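Local coordinates for putative iron binding protein (Bordetella pertussis Tohama I, PDB 1Y9U) that binds ferric iron through tyrosine side chains and probably delivers it for uptake as a periplasmic solute-binding protein, at residues G74-I79 against A243-A248; P89-R93 against D298-V302; V201-K205 against W216-V222; I136-Q140 against V316-D322. One frame throughout, in Å; residues are numbered along the deposited sequence.

Contact 1 (G74-I79 against A243-A248); sequences GVTQKI and AVAAHA
A246 N donates to V75 O over 2.9 Å, from above the carbonyl plane, and Q77 N donates to V244 O over 3.0 Å; the backbones between these two bonds are the tightly packed part of the contact. Here T76 and A245 form a non-hydrogen-bonded antiparallel pair, their CA atoms 4.2 Å apart, and A246 CB rests 3.4 Å from T76 O. I79 and V244 add a buried apolar patch, meeting at about a right angle with I79 CG2 3.9 Å from V244 CG2. I79 CG1 stands between its backbone N and carbonyl carbon (chi1 66°), and CG2 is the branch turned to the valine. Elsewhere the contact is looser. Past Q77 the backbones separate, and a bridging water accepts from V244 N at 2.9 Å and lies 2.7 Å from Q77 O. At the far end A245 to A248 make a type I turn, and G74 and H247 are exposed. G74 closes helix 64-72 with a Schellman motif. Strand 237-245 also bonds through A243 and A245 to L59 and D57; helix 251-261 packs on I79 and V244, while helices 43-50 and 64-72 pack on V75.

Contact 2 (P89-R93 against D298-V302); sequences PANLR and DTLPV
An Asx turn at D298 shapes the loop that meets N91, where the chain between helix 82-87 and strand 100-112 touches the lead-in to helix 303-318. In this turn L300 N donates to D298 OD1 over 3.1 Å, approaching from above the carboxylate plane, and the backbone folds so that several carbonyls gather near one asparagine. N91 CG lies between the residue's own N and carbonyl carbon (chi1 71°), a setting that turns the amide into the loop. ND2 then donates to L300 O at 3.2 Å along a nearly straight N-H (165°). The acceptor lies close to the amide plane of N91, yet the donor sits well above the carbonyl plane of L300. D298 O is as near, 3.1 Å from N91 ND2, but its angle is too poor for a bond. The asparagine is gripped by its backbone as well: V302 N donates to N91 O at 3.1 Å, nearly along the C=O axis (161°). P301 CA adds a CH contact to the same oxygen. Next to the bond from V302 N, L92 CD2 packs 3.6 Å from V302 CG1, and W99 also touches V302. L92 bonds through its backbone to A101 of strand 100-112 while L300 packs on helix 142-155, so the pair joins parts far apart in sequence, consistent with the region between the two lobes of a periplasmic binding protein fold.

Contact 3 (V201-K205 against W216-V222); sequences VGHMK and WGDAIKV
K205 runs extended from CB to CE and bends only at its last torsion (chi4 -78°), which swings NZ in between G217 and I220. M204 CG stands opposite the carbonyl carbon (chi1 -68°) and the chain runs on extended through chi2, which puts SD beside W216. K205 NZ donates to G217 O at 2.8 Å, from above that carbonyl's plane, and to I220 O at 2.8 Å, nearly in line with the C=O bond. A water 2.9 Å from K205 NZ is the third partner and donates onward to D218 OD1, an oxygen that also forms a salt bridge with R214. Three bonds fix the end of the lysine and tie its helix to the turn between helix 212-218 and strand 220-223. That helix, 198-206, carries Y199 and Y200, which bind ferric iron, in its first turn; in this periplasmic binding protein fold the axes of segments 201-205 and 220-222 come within 10.5 Å at 143°, nearer antiparallel than parallel. The CA atoms of K205 and G217 come within 4.7 Å, and M204 CB sits 3.8 Å from G217 CA, with no glycine side chain between. M204 SD lies at the indole edge, near its plane, 3.9 Å from W216 CB. V201 and I220 meet tip to tip, V201 CG2 3.9 Å from I220 CD1, while V222 CG2 crosses the same valine obliquely.

Contact 4 (I136-Q140 against V316-D322); sequences IRSGQ and VDKVGFD
F321 turns its ring edge to I136 and R137: I136 CG2 sits near the ring plane, 3.9 Å from F321 CE1, and R137 O lies near that plane too. F321 and D322 follow the Schellman motif at G320 that ends helix 303-318 and turns the chain to bring them here. D322 OD1 is also in plane at the ring edge, while G139 CA approaches obliquely, 3.6 Å from F321 CD1; L164 and V167 of helix 157-170 add to the packing round the ring. The second flat group, the D322 carboxylate, holds an ST turn at S138, in which Q140 N donates to S138 OG over 3.1 Å. Its two oxygens take one donor each. S138 OG gives its proton to D322 OD2 at 2.6 Å, on the syn side and 19° out of plane, and G139 N reaches the syn lone pair of D322 OD1 at 2.8 Å. Bonds to both oxygens should fix the carboxylate's rotation. Q140 folds back at chi2 to slide past V316, NE2 lying 3.4 Å from V316 CG1; its OE1 bonds S313, and a water links NE2 to D317 OD1. G139 O, buried here, has no hydrogen-bonding partner in the model, and V316 CG2 lies 3.7 Å from it.

Overall arrangement
Contacts 3 and 4 both lie close to the iron-binding tyrosines, whereas contacts 1 and 2 lie away from them. The side chain of M204 in contact 3 is about 4 Å from that of Y200, and the side chain of R137 in contact 4 is about 4 Å from that of Y143 and about 5 Å from that of Y200; no iron is bound here. Contacts 3 and 4 do not touch: nearest atoms are about 11 Å apart. Contacts 1 and 3 reach the same mixed sheet on opposite sides of the chain's centre, their centres about 39 Å apart. Contact 2, its centre about 13 Å from the chain's, comes within about 8 Å of contact 1 at the nearest atoms.

Contact 1 (G74-I79 against A243-A248)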
loop_
_atom_site.group_PDB
_atom_site.type_symbol
_atom_site.label_atom_id
_atom_site.label_comp_id
_atom_site.label_asym_id
_atom_site.label_seq_id
_atom_site.Cartn_x
_atom_site.Cartn_y
_atom_site.Cartn_z
ATOM N N GLY A 74 13.679 4.839 16.564
ATOM C CA GLY A 74 14.487 4.026 17.468
ATOM C C GLY A 74 13.788 2.862 18.143
ATOM O O GLY A 74 14.276 2.337 19.155
ATOM N N VAL A 75 12.655 2.421 17.595
ATOM C CA VAL A 75 11.845 1.390 18.246
ATOM C C VAL A 75 11.882 0.048 17.515
ATOM O O VAL A 75 11.073 -0.831 17.793
ATOM C CB VAL A 75 10.388 1.855 18.462
ATOM C CG1 VAL A 75 10.354 3.116 19.344
ATOM C CG2 VAL A 75 9.651 2.100 17.145
ATOM N N THR A 76 12.845 -0.090 16.610
ATOM C CA THR A 76 13.128 -1.353 15.924
ATOM C C THR A 76 14.565 -1.829 16.148
ATOM O O THR A 76 15.424 -1.067 16.622
ATOM C CB THR A 76 12.876 -1.214 14.387
ATOM O OG1 THR A 76 13.887 -0.404 13.766
ATOM C CG2 THR A 76 11.549 -0.502 14.082
ATOM N N GLN A 77 14.816 -3.087 15.792
ATOM C CA GLN A 77 16.174 -3.607 15.686
ATOM C C GLN A 77 16.389 -4.373 14.383
ATOM O O GLN A 77 15.435 -4.881 13.766
ATOM C CB GLN A 77 16.516 -4.517 16.881
ATOM C CG GLN A 77 15.710 -5.798 16.932
ATOM C CD GLN A 77 16.017 -6.611 18.176
ATOM O OE1 GLN A 77 15.179 -6.743 19.054
ATOM N NE2 GLN A 77 17.214 -7.166 18.234
ATOM N N LYS A 78 17.651 -4.447 13.987
ATOM C CA LYS A 78 18.112 -5.140 12.795
ATOM C C LYS A 78 18.051 -6.638 13.034
ATOM O O LYS A 78 18.332 -7.097 14.131
ATOM C CB LYS A 78 19.553 -4.710 12.485
ATOM C CG LYS A 78 19.657 -3.267 12.019
ATOM C CD LYS A 78 21.080 -2.825 11.830
ATOM C CE LYS A 78 21.150 -1.323 11.705
ATOM N NZ LYS A 78 22.341 -0.898 10.921
ATOM N N ILE A 79 17.657 -7.392 12.011
ATOM C CA ILE A 79 17.708 -8.850 12.074
ATOM C C ILE A 79 18.342 -9.393 10.813
ATOM O O ILE A 79 18.410 -8.720 9.778
ATOM C CB ILE A 79 16.312 -9.495 12.315
ATOM C CG1 ILE A 79 15.390 -9.261 11.120
ATOM C CG2 ILE A 79 15.693 -8.991 13.631
ATOM C CD1 ILE A 79 14.191 -10.158 11.122
ATOM N N ALA A 243 8.460 -4.956 11.357
ATOM C CA ALA A 243 9.818 -4.894 11.890
ATOM C C ALA A 243 9.809 -5.531 13.267
ATOM O O ALA A 243 8.766 -5.575 13.926
ATOM C CB ALA A 243 10.275 -3.466 11.994
ATOM N N VAL A 244 10.962 -6.043 13.689
ATOM C CA VAL A 244 11.106 -6.513 15.066
ATOM C C VAL A 244 11.358 -5.307 15.978
ATOM O O VAL A 244 12.159 -4.440 15.662
ATOM C CB VAL A 244 12.235 -7.536 15.176
ATOM C CG1 VAL A 244 12.486 -7.921 16.641
ATOM C CG2 VAL A 244 11.906 -8.782 14.355
ATOM N N ALA A 245 10.648 -5.256 17.093
ATOM C CA ALA A 245 10.796 -4.143 18.043
ATOM C C ALA A 245 12.169 -4.133 18.708
ATOM O O ALA A 245 12.764 -5.189 18.965
ATOM C CB ALA A 245 9.719 -4.201 19.086
ATOM N N ALA A 246 12.654 -2.928 18.999
ATOM C CA ALA A 246 14.009 -2.708 19.528
ATOM C C ALA A 246 14.299 -3.506 20.805
ATOM O O ALA A 246 15.412 -4.008 20.994
ATOM C CB ALA A 246 14.220 -1.219 19.788
ATOM N N HIS A 247 13.296 -3.628 21.657
ATOM C CA HIS A 247 13.456 -4.301 22.952
ATOM C C HIS A 247 12.637 -5.591 23.074
ATOM O O HIS A 247 12.264 -6.016 24.171
ATOM C CB HIS A 247 13.130 -3.295 24.062
ATOM C CG HIS A 247 14.026 -2.098 24.041
ATOM N ND1 HIS A 247 15.363 -2.174 24.364
ATOM C CD2 HIS A 247 13.797 -0.809 23.696
ATOM C CE1 HIS A 247 15.915 -0.981 24.235
ATOM N NE2 HIS A 247 14.987 -0.133 23.827
ATOM N N ALA A 248 12.381 -6.240 21.936
ATOM C CA ALA A 248 11.559 -7.449 21.907
ATOM C C ALA A 248 11.998 -8.410 23.005
ATOM O O ALA A 248 13.150 -8.833 22.991
ATOM C CB ALA A 248 11.679 -8.129 20.552
HETATM O O HOH W 1 13.409 -5.752 12.192
#

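Contact 2 (P89-R93 against D298-V302)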
loop_
_atom_site.group_PDB
_atom_site.type_symbol
_atom_site.label_atom_id
_atom_site.label_comp_id
_atom_site.label_asym_id
_atom_site.label_seq_id
_atom_site.Cartn_x
_atom_site.Cartn_y
_atom_site.Cartn_z
ATOM N N PRO A 89 11.706 -8.908 -2.060
ATOM C CA PRO A 89 12.659 -8.258 -2.974
ATOM C C PRO A 89 13.438 -7.133 -2.284
ATOM O O PRO A 89 12.924 -6.467 -1.393
ATOM C CB PRO A 89 11.751 -7.700 -4.080
ATOM C CG PRO A 89 10.578 -8.606 -4.093
ATOM C CD PRO A 89 10.338 -8.912 -2.618
ATOM N N ALA A 90 14.681 -6.915 -2.698
ATOM C CA ALA A 90 15.563 -5.962 -2.050
ATOM C C ALA A 90 14.991 -4.538 -2.007
ATOM O O ALA A 90 15.169 -3.827 -1.028
ATOM C CB ALA A 90 16.960 -5.966 -2.725
ATOM N N ASN A 91 14.280 -4.144 -3.057
ATOM C CA ASN A 91 13.694 -2.806 -3.072
ATOM C C ASN A 91 12.528 -2.612 -2.093
ATOM O O ASN A 91 12.082 -1.487 -1.872
ATOM C CB ASN A 91 13.315 -2.409 -4.510
ATOM C CG ASN A 91 12.123 -3.168 -5.041
ATOM O OD1 ASN A 91 12.031 -4.384 -4.918
ATOM N ND2 ASN A 91 11.195 -2.434 -5.671
ATOM N N LEU A 92 12.057 -3.704 -1.502
ATOM C CA LEU A 92 10.909 -3.712 -0.605
ATOM C C LEU A 92 11.285 -4.145 0.816
ATOM O O LEU A 92 10.434 -4.565 1.579
ATOM C CB LEU A 92 9.837 -4.655 -1.178
ATOM C CG LEU A 92 9.294 -4.260 -2.552
ATOM C CD1 LEU A 92 8.423 -5.358 -3.185
ATOM C CD2 LEU A 92 8.503 -2.938 -2.467
ATOM N N ARG A 93 12.564 -4.035 1.154
ATOM C CA ARG A 93 13.018 -4.237 2.525
ATOM C C ARG A 93 14.140 -3.277 2.855
ATOM O O ARG A 93 14.815 -2.769 1.968
ATOM C CB ARG A 93 13.468 -5.683 2.781
ATOM C CG ARG A 93 14.456 -6.263 1.801
ATOM C CD ARG A 93 14.864 -7.679 2.164
ATOM N NE ARG A 93 15.362 -8.436 1.033
ATOM C CZ ARG A 93 16.608 -8.417 0.590
ATOM N NH1 ARG A 93 17.502 -7.664 1.183
ATOM N NH2 ARG A 93 16.941 -9.134 -0.461
ATOM N N ASP A 298 7.349 -1.330 -9.757
ATOM C CA ASP A 298 8.416 -0.347 -9.873
ATOM C C ASP A 298 9.664 -0.854 -9.158
ATOM O O ASP A 298 9.588 -1.267 -8.001
ATOM C CB ASP A 298 7.899 0.963 -9.284
ATOM C CG ASP A 298 8.779 2.139 -9.556
ATOM O OD1 ASP A 298 9.884 2.005 -10.139
ATOM O OD2 ASP A 298 8.410 3.270 -9.180
ATOM N N THR A 299 10.814 -0.813 -9.844
ATOM C CA THR A 299 12.075 -1.218 -9.206
ATOM C C THR A 299 12.597 -0.223 -8.178
ATOM O O THR A 299 13.498 -0.536 -7.399
ATOM C CB THR A 299 13.173 -1.480 -10.236
ATOM O OG1 THR A 299 13.351 -0.320 -11.063
ATOM C CG2 THR A 299 12.811 -2.634 -11.168
ATOM N N LEU A 300 12.020 0.979 -8.156
ATOM C CA LEU A 300 12.390 1.998 -7.193
ATOM C C LEU A 300 12.390 1.423 -5.769
ATOM O O LEU A 300 11.425 0.762 -5.367
ATOM C CB LEU A 300 11.387 3.159 -7.272
ATOM C CG LEU A 300 11.717 4.390 -6.451
ATOM C CD1 LEU A 300 12.843 5.176 -7.136
ATOM C CD2 LEU A 300 10.508 5.297 -6.282
ATOM N N PRO A 301 13.434 1.644 -4.984
ATOM C CA PRO A 301 13.354 1.339 -3.558
ATOM C C PRO A 301 12.229 2.139 -2.922
ATOM O O PRO A 301 12.177 3.350 -3.094
ATOM C CB PRO A 301 14.733 1.761 -3.029
ATOM C CG PRO A 301 15.603 1.709 -4.215
ATOM C CD PRO A 301 14.763 2.155 -5.369
ATOM N N VAL A 302 11.284 1.487 -2.257
ATOM C CA VAL A 302 10.156 2.224 -1.696
ATOM C C VAL A 302 10.588 3.197 -0.622
ATOM O O VAL A 302 9.872 4.142 -0.326
ATOM C CB VAL A 302 9.011 1.317 -1.179
ATOM C CG1 VAL A 302 8.321 0.644 -2.347
ATOM C CG2 VAL A 302 9.501 0.292 -0.140
#

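Contact 3 (V201-K205 against W216-V222)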
loop_
_atom_site.group_PDB
_atom_site.type_symbol
_atom_site.label_atom_id
_atom_site.label_comp_id
_atom_site.label_asym_id
_atom_site.label_seq_id
_atom_site.Cartn_x
_atom_site.Cartn_y
_atom_site.Cartn_z
ATOM N N VAL A 201 -10.852 -2.273 -5.736
ATOM C CA VAL A 201 -11.544 -2.945 -6.827
ATOM C C VAL A 201 -11.719 -4.425 -6.452
ATOM O O VAL A 201 -12.743 -5.021 -6.780
ATOM C CB VAL A 201 -10.805 -2.775 -8.167
ATOM C CG1 VAL A 201 -11.611 -3.424 -9.303
ATOM C CG2 VAL A 201 -10.531 -1.311 -8.442
ATOM N N GLY A 202 -10.751 -5.021 -5.750
ATOM C CA GLY A 202 -10.933 -6.333 -5.151
ATOM C C GLY A 202 -12.162 -6.356 -4.256
ATOM O O GLY A 202 -12.986 -7.270 -4.350
ATOM N N HIS A 203 -12.340 -5.353 -3.396
ATOM C CA HIS A 203 -13.520 -5.268 -2.544
ATOM C C HIS A 203 -14.787 -5.110 -3.357
ATOM O O HIS A 203 -15.747 -5.838 -3.150
ATOM C CB HIS A 203 -13.383 -4.104 -1.569
ATOM C CG HIS A 203 -12.426 -4.369 -0.444
ATOM N ND1 HIS A 203 -12.734 -5.200 0.611
ATOM C CD2 HIS A 203 -11.169 -3.931 -0.221
ATOM C CE1 HIS A 203 -11.705 -5.264 1.432
ATOM N NE2 HIS A 203 -10.742 -4.506 0.950
ATOM N N MET A 204 -14.812 -4.166 -4.279
ATOM C CA MET A 204 -16.043 -3.867 -4.982
ATOM C C MET A 204 -16.524 -4.990 -5.901
ATOM O O MET A 204 -17.710 -5.323 -5.904
ATOM C CB MET A 204 -15.903 -2.576 -5.763
ATOM C CG MET A 204 -15.786 -1.319 -4.875
ATOM S SD MET A 204 -15.713 0.240 -5.804
ATOM C CE MET A 204 -14.056 0.163 -6.444
ATOM N N LYS A 205 -15.609 -5.567 -6.667
ATOM C CA LYS A 205 -15.971 -6.617 -7.611
ATOM C C LYS A 205 -16.324 -7.925 -6.914
ATOM O O LYS A 205 -17.092 -8.733 -7.462
ATOM C CB LYS A 205 -14.892 -6.824 -8.669
ATOM C CG LYS A 205 -14.800 -5.692 -9.668
ATOM C CD LYS A 205 -13.770 -5.942 -10.762
ATOM C CE LYS A 205 -13.766 -4.853 -11.871
ATOM N NZ LYS A 205 -14.873 -5.014 -12.849
ATOM N N TRP A 216 -20.690 -0.398 -8.607
ATOM C CA TRP A 216 -19.526 0.441 -8.901
ATOM C C TRP A 216 -18.397 -0.427 -9.485
ATOM O O TRP A 216 -17.724 -0.037 -10.429
ATOM C CB TRP A 216 -19.026 1.152 -7.650
ATOM C CG TRP A 216 -19.996 2.102 -7.016
ATOM C CD1 TRP A 216 -21.303 2.328 -7.372
ATOM C CD2 TRP A 216 -19.737 2.937 -5.890
ATOM N NE1 TRP A 216 -21.862 3.258 -6.534
ATOM C CE2 TRP A 216 -20.940 3.634 -5.600
ATOM C CE3 TRP A 216 -18.617 3.151 -5.070
ATOM C CZ2 TRP A 216 -21.042 4.545 -4.559
ATOM C CZ3 TRP A 216 -18.711 4.057 -4.043
ATOM C CH2 TRP A 216 -19.932 4.760 -3.802
ATOM N N GLY A 217 -18.180 -1.605 -8.910
ATOM C CA GLY A 217 -17.125 -2.479 -9.403
ATOM C C GLY A 217 -17.387 -2.937 -10.834
ATOM O O GLY A 217 -16.483 -2.992 -11.667
ATOM N N ASP A 218 -18.649 -3.247 -11.144
ATOM C CA ASP A 218 -18.991 -3.725 -12.475
ATOM C C ASP A 218 -18.791 -2.631 -13.532
ATOM O O ASP A 218 -18.628 -2.949 -14.718
ATOM C CB ASP A 218 -20.438 -4.205 -12.547
ATOM C CG ASP A 218 -20.646 -5.591 -12.028
ATOM O OD1 ASP A 218 -19.709 -6.268 -11.539
ATOM O OD2 ASP A 218 -21.794 -6.101 -12.081
ATOM N N ALA A 219 -18.804 -1.362 -13.123
ATOM C CA ALA A 219 -18.725 -0.253 -14.061
ATOM C C ALA A 219 -17.321 -0.004 -14.606
ATOM O O ALA A 219 -17.181 0.738 -15.584
ATOM C CB ALA A 219 -19.208 1.001 -13.391
ATOM N N ILE A 220 -16.296 -0.590 -13.976
ATOM C CA ILE A 220 -14.913 -0.253 -14.235
ATOM C C ILE A 220 -14.067 -1.478 -14.531
ATOM O O ILE A 220 -14.410 -2.619 -14.231
ATOM C CB ILE A 220 -14.271 0.548 -13.047
ATOM C CG1 ILE A 220 -14.197 -0.268 -11.747
ATOM C CG2 ILE A 220 -15.041 1.840 -12.818
ATOM C CD1 ILE A 220 -13.179 0.279 -10.759
ATOM N N LYS A 221 -12.918 -1.197 -15.110
ATOM C CA LYS A 221 -11.815 -2.120 -15.211
ATOM C C LYS A 221 -10.558 -1.428 -14.687
ATOM O O LYS A 221 -10.513 -0.202 -14.538
ATOM C CB LYS A 221 -11.592 -2.585 -16.649
ATOM C CG LYS A 221 -11.219 -1.483 -17.638
ATOM C CD LYS A 221 -11.149 -1.989 -19.079
ATOM C CE LYS A 221 -10.972 -0.838 -20.011
ATOM N NZ LYS A 221 -10.966 -1.292 -21.430
ATOM N N VAL A 222 -9.545 -2.226 -14.401
ATOM C CA VAL A 222 -8.259 -1.728 -13.944
ATOM C C VAL A 222 -7.245 -1.750 -15.085
ATOM O O VAL A 222 -7.090 -2.752 -15.795
ATOM C CB VAL A 222 -7.738 -2.574 -12.763
ATOM C CG1 VAL A 222 -6.267 -2.322 -12.486
ATOM C CG2 VAL A 222 -8.558 -2.299 -11.523
HETATM O O HOH W 2 -17.084 -6.686 -11.904
#

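Contact 4 (I136-Q140 against V316-D322)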
loop_
_atom_site.group_PDB
_atom_site.type_symbol
_atom_site.label_atom_id
_atom_site.label_comp_id
_atom_site.label_asym_id
_atom_site.label_seq_id
_atom_site.Cartn_x
_atom_site.Cartn_y
_atom_site.Cartn_z
ATOM N N ILE A 136 -10.142 11.969 -8.876
ATOM C CA ILE A 136 -9.119 11.641 -7.892
ATOM C C ILE A 136 -9.487 12.232 -6.543
ATOM O O ILE A 136 -10.191 13.243 -6.486
ATOM C CB ILE A 136 -7.732 12.123 -8.371
ATOM C CG1 ILE A 136 -6.613 11.404 -7.630
ATOM C CG2 ILE A 136 -7.600 13.633 -8.235
ATOM C CD1 ILE A 136 -5.209 11.745 -8.130
ATOM N N ARG A 137 -9.028 11.590 -5.464
ATOM C CA ARG A 137 -9.180 12.171 -4.128
ATOM C C ARG A 137 -8.141 13.273 -3.887
ATOM O O ARG A 137 -7.269 13.508 -4.705
ATOM C CB ARG A 137 -9.061 11.069 -3.073
ATOM C CG ARG A 137 -7.641 10.625 -2.768
ATOM C CD ARG A 137 -7.548 9.436 -1.861
ATOM N NE ARG A 137 -8.250 9.669 -0.611
ATOM C CZ ARG A 137 -8.808 8.699 0.112
ATOM N NH1 ARG A 137 -8.734 7.431 -0.286
ATOM N NH2 ARG A 137 -9.423 9.004 1.242
ATOM N N SER A 138 -8.221 13.925 -2.732
ATOM C CA SER A 138 -7.277 14.987 -2.373
ATOM C C SER A 138 -5.844 14.637 -2.700
ATOM O O SER A 138 -5.357 13.549 -2.374
ATOM C CB SER A 138 -7.374 15.265 -0.876
ATOM O OG SER A 138 -6.326 16.094 -0.442
ATOM N N GLY A 139 -5.138 15.577 -3.317
ATOM C CA GLY A 139 -3.728 15.409 -3.576
ATOM C C GLY A 139 -2.841 15.273 -2.349
ATOM O O GLY A 139 -1.728 14.789 -2.463
ATOM N N GLN A 140 -3.343 15.700 -1.200
ATOM C CA GLN A 140 -2.612 15.569 0.057
ATOM C C GLN A 140 -2.832 14.233 0.761
ATOM O O GLN A 140 -2.154 13.931 1.758
ATOM C CB GLN A 140 -2.958 16.728 1.010
ATOM C CG GLN A 140 -2.424 18.094 0.556
ATOM C CD GLN A 140 -0.892 18.180 0.516
ATOM O OE1 GLN A 140 -0.178 17.306 1.000
ATOM N NE2 GLN A 140 -0.395 19.251 -0.086
ATOM N N VAL A 316 2.300 19.576 -4.167
ATOM C CA VAL A 316 0.858 19.512 -4.269
ATOM C C VAL A 316 0.225 20.826 -3.799
ATOM O O VAL A 316 -0.679 21.360 -4.446
ATOM C CB VAL A 316 0.328 18.286 -3.473
ATOM C CG1 VAL A 316 -1.191 18.358 -3.275
ATOM C CG2 VAL A 316 0.724 16.968 -4.154
ATOM N N ASP A 317 0.747 21.373 -2.703
ATOM C CA ASP A 317 0.252 22.643 -2.174
ATOM C C ASP A 317 0.602 23.837 -3.078
ATOM O O ASP A 317 -0.244 24.719 -3.282
ATOM C CB ASP A 317 0.771 22.885 -0.764
ATOM C CG ASP A 317 -0.021 23.909 -0.035
ATOM O OD1 ASP A 317 -1.258 23.745 0.120
ATOM O OD2 ASP A 317 0.527 24.915 0.439
ATOM N N LYS A 318 1.805 23.819 -3.649
ATOM C CA LYS A 318 2.262 24.876 -4.560
ATOM C C LYS A 318 1.296 25.054 -5.710
ATOM O O LYS A 318 0.942 26.164 -6.079
ATOM C CB LYS A 318 3.650 24.533 -5.109
ATOM C CG LYS A 318 4.247 25.596 -6.063
ATOM C CD LYS A 318 5.560 25.162 -6.679
ATOM C CE LYS A 318 6.186 26.299 -7.494
ATOM N NZ LYS A 318 7.405 25.857 -8.176
ATOM N N VAL A 319 0.855 23.945 -6.287
ATOM C CA VAL A 319 -0.023 23.989 -7.444
ATOM C C VAL A 319 -1.505 24.179 -7.097
ATOM O O VAL A 319 -2.341 24.293 -8.007
ATOM C CB VAL A 319 0.165 22.769 -8.393
ATOM C CG1 VAL A 319 1.624 22.541 -8.720
ATOM C CG2 VAL A 319 -0.465 21.511 -7.838
ATOM N N GLY A 320 -1.846 24.175 -5.816
ATOM C CA GLY A 320 -3.227 24.343 -5.391
ATOM C C GLY A 320 -4.094 23.209 -5.936
ATOM O O GLY A 320 -5.194 23.422 -6.413
ATOM N N PHE A 321 -3.566 21.991 -5.859
ATOM C CA PHE A 321 -4.195 20.816 -6.472
ATOM C C PHE A 321 -5.635 20.596 -6.034
ATOM O O PHE A 321 -6.450 20.152 -6.835
ATOM C CB PHE A 321 -3.378 19.582 -6.141
ATOM C CG PHE A 321 -3.750 18.370 -6.942
ATOM C CD1 PHE A 321 -4.654 17.449 -6.452
ATOM C CD2 PHE A 321 -3.196 18.138 -8.192
ATOM C CE1 PHE A 321 -4.987 16.318 -7.194
ATOM C CE2 PHE A 321 -3.520 17.013 -8.917
ATOM C CZ PHE A 321 -4.420 16.110 -8.421
ATOM N N ASP A 322 -5.955 20.888 -4.778
ATOM C CA ASP A 322 -7.288 20.628 -4.245
ATOM C C ASP A 322 -8.267 21.788 -4.435
ATOM O O ASP A 322 -9.419 21.694 -4.016
ATOM C CB ASP A 322 -7.220 20.290 -2.755
ATOM C CG ASP A 322 -6.621 18.929 -2.477
ATOM O OD1 ASP A 322 -6.268 18.183 -3.425
ATOM O OD2 ASP A 322 -6.481 18.543 -1.296
HETATM O O HOH W 3 -2.567 21.266 -0.693
#